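Local coordinates for protein hypothetical acetyltransferase (Shewanella oneidensis, PDB 1T82) that is of unconfirmed function but adopts the dimeric hotdog fold of a putative thioesterase and is probably an acyltransferase or acyl-thioester hydrolase, at residues Ile26-Ile34 / Gly63-Leu71. Numbering follows the deposited sequence.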
# COMPACT_ATOMS: atom_id res chain seq x y z
N ILE B 26 -12.34 -5.75 5.42
CA ILE B 26 -11.45 -5.35 4.33
C ILE B 26 -11.23 -6.51 3.36
O ILE B 26 -10.31 -7.31 3.54
CB ILE B 26 -10.09 -4.91 4.91
CG1 ILE B 26 -10.32 -3.79 5.94
CG2 ILE B 26 -9.17 -4.44 3.79
CD1 ILE B 26 -9.08 -3.44 6.75
N PRO B 27 -12.05 -6.60 2.31
CA PRO B 27 -11.94 -7.68 1.31
C PRO B 27 -10.53 -7.91 0.77
O PRO B 27 -10.14 -9.05 0.52
CB PRO B 27 -12.93 -7.24 0.23
CG PRO B 27 -13.99 -6.52 1.02
CD PRO B 27 -13.15 -5.68 1.96
N VAL B 28 -9.76 -6.84 0.59
CA VAL B 28 -8.39 -6.96 0.09
C VAL B 28 -7.53 -7.78 1.05
O VAL B 28 -6.67 -8.56 0.62
CB VAL B 28 -7.73 -5.56 -0.09
CG1 VAL B 28 -6.20 -5.70 -0.15
CG2 VAL B 28 -8.23 -4.93 -1.38
N SER B 29 -7.75 -7.61 2.35
CA SER B 29 -6.94 -8.34 3.34
C SER B 29 -7.20 -9.84 3.28
O SER B 29 -6.31 -10.65 3.56
CB SER B 29 -7.21 -7.82 4.77
OG SER B 29 -8.50 -8.14 5.23
N GLU B 30 -8.42 -10.21 2.90
CA GLU B 30 -8.80 -11.61 2.78
C GLU B 30 -8.20 -12.18 1.50
O GLU B 30 -7.72 -13.32 1.48
CB GLU B 30 -10.32 -11.73 2.74
CG GLU B 30 -10.84 -13.15 2.61
CD GLU B 30 -12.35 -13.21 2.59
OE1 GLU B 30 -12.95 -12.63 1.66
OE2 GLU B 30 -12.93 -13.84 3.49
N PHE B 31 -8.23 -11.40 0.43
CA PHE B 31 -7.66 -11.87 -0.82
C PHE B 31 -6.15 -12.08 -0.65
O PHE B 31 -5.59 -13.05 -1.15
CB PHE B 31 -7.92 -10.87 -1.96
CG PHE B 31 -7.23 -11.23 -3.24
CD1 PHE B 31 -5.95 -10.76 -3.51
CD2 PHE B 31 -7.84 -12.10 -4.15
CE1 PHE B 31 -5.27 -11.15 -4.66
CE2 PHE B 31 -7.17 -12.49 -5.31
CZ PHE B 31 -5.88 -12.01 -5.57
N MSE B 32 -5.51 -11.16 0.07
CA MSE B 32 -4.07 -11.25 0.31
C MSE B 32 -3.70 -12.30 1.36
O MSE B 32 -2.52 -12.59 1.56
CB MSE B 32 -3.53 -9.88 0.76
CG MSE B 32 -3.54 -8.81 -0.32
SE MSE B 32 -2.71 -7.19 0.30
CE MSE B 32 -2.76 -6.16 -1.32
N GLN B 33 -4.72 -12.85 2.01
CA GLN B 33 -4.53 -13.88 3.04
C GLN B 33 -3.61 -13.42 4.17
O GLN B 33 -2.79 -14.19 4.68
CB GLN B 33 -4.00 -15.17 2.41
CG GLN B 33 -4.98 -15.81 1.43
CD GLN B 33 -6.18 -16.44 2.11
OE1 GLN B 33 -6.45 -16.21 3.29
NE2 GLN B 33 -6.93 -17.25 1.36
N ILE B 34 -3.75 -12.16 4.57
CA ILE B 34 -2.94 -11.60 5.65
C ILE B 34 -3.48 -12.11 6.98
O ILE B 34 -4.68 -12.10 7.23
CB ILE B 34 -2.99 -10.06 5.62
CG1 ILE B 34 -2.48 -9.57 4.27
CG2 ILE B 34 -2.16 -9.49 6.76
CD1 ILE B 34 -2.61 -8.07 4.05
N GLY B 63 2.72 -3.17 -3.69
CA GLY B 63 1.46 -2.79 -3.06
C GLY B 63 1.08 -3.73 -1.93
O GLY B 63 0.53 -3.30 -0.92
N SER B 64 1.37 -5.01 -2.10
CA SER B 64 1.06 -5.98 -1.06
C SER B 64 1.98 -5.77 0.12
O SER B 64 1.55 -5.84 1.27
CB SER B 64 1.19 -7.41 -1.60
OG SER B 64 0.22 -7.67 -2.59
N ILE B 65 3.26 -5.50 -0.16
CA ILE B 65 4.23 -5.26 0.90
C ILE B 65 3.71 -4.10 1.76
O ILE B 65 3.63 -4.21 2.97
CB ILE B 65 5.62 -4.90 0.30
CG1 ILE B 65 6.22 -6.13 -0.38
CG2 ILE B 65 6.55 -4.39 1.40
CD1 ILE B 65 7.56 -5.87 -1.05
N TYR B 66 3.36 -2.99 1.11
CA TYR B 66 2.85 -1.83 1.83
C TYR B 66 1.58 -2.15 2.61
O TYR B 66 1.45 -1.80 3.79
CB TYR B 66 2.53 -0.69 0.87
CG TYR B 66 1.90 0.51 1.54
CD1 TYR B 66 2.69 1.55 2.06
CD2 TYR B 66 0.51 0.62 1.68
CE1 TYR B 66 2.11 2.65 2.68
CE2 TYR B 66 -0.07 1.71 2.32
CZ TYR B 66 0.74 2.72 2.81
OH TYR B 66 0.17 3.82 3.41
N THR B 67 0.65 -2.83 1.96
CA THR B 67 -0.61 -3.15 2.61
C THR B 67 -0.44 -4.01 3.86
O THR B 67 -1.05 -3.72 4.88
CB THR B 67 -1.58 -3.85 1.64
OG1 THR B 67 -1.89 -2.95 0.57
CG2 THR B 67 -2.86 -4.23 2.37
N ILE B 68 0.39 -5.04 3.79
CA ILE B 68 0.56 -5.87 4.97
C ILE B 68 1.22 -5.07 6.09
O ILE B 68 0.89 -5.25 7.26
CB ILE B 68 1.38 -7.17 4.66
CG1 ILE B 68 1.52 -8.02 5.93
CG2 ILE B 68 2.75 -6.83 4.12
CD1 ILE B 68 2.03 -9.43 5.65
N MSE B 69 2.15 -4.18 5.74
CA MSE B 69 2.81 -3.39 6.77
C MSE B 69 1.84 -2.39 7.39
O MSE B 69 1.83 -2.22 8.61
CB MSE B 69 4.02 -2.67 6.18
CG MSE B 69 5.08 -3.65 5.71
SE MSE B 69 6.65 -2.88 4.89
CE MSE B 69 7.81 -2.82 6.44
N THR B 70 1.01 -1.75 6.58
CA THR B 70 0.07 -0.81 7.16
C THR B 70 -0.98 -1.51 8.02
O THR B 70 -1.40 -0.98 9.04
CB THR B 70 -0.63 0.05 6.09
OG1 THR B 70 -1.37 1.09 6.74
CG2 THR B 70 -1.56 -0.79 5.24
N LEU B 71 -1.40 -2.72 7.64
CA LEU B 71 -2.37 -3.45 8.45
C LEU B 71 -1.74 -3.92 9.75
O LEU B 71 -2.41 -4.03 10.78
CB LEU B 71 -2.96 -4.65 7.69
CG LEU B 71 -4.05 -4.32 6.67
CD1 LEU B 71 -4.32 -5.55 5.81
CD2 LEU B 71 -5.33 -3.89 7.39
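M32 and I34, from the chain around the short helix 27-31, press onto one flank of helix 62-84, the long central helix of the hotdog fold that the antiparallel sheet wraps. The tight part is apolar. I34 lays CD1 over the surface formed by T67, I68 and L71, 3.5 Å from L71 CD1 and 4.0 Å from the CA of I68, and its CG2 branch lies against I68 CG1. M32, a selenomethionine, runs extended beyond CG (chi2 -175°, chi3 175°) and crosses T67 at about a right angle, bringing SE to 3.6 Å from T67 CG2. Its CE goes on to S64 OG, a hydroxyl that is hydrogen-bonded to N53. A serine in place of T67 removes the methyl under SE, and a gap would probably open there, leaving the end of M32 freer to turn. Packing is looser at V28, whose CG1 comes no nearer than 4.4 Å to T67 CG2, and on the far side of helix 27-31 E30 turns to solvent. W22 of helix 12-25 covers S29, I34 and L71, while the second subunit packs on S64 and T67. T67 CG2 faces M32 because OG1 turns back to donate a 2.9 Å hydrogen bond to G63 O, from a position 31° out of the carbonyl plane.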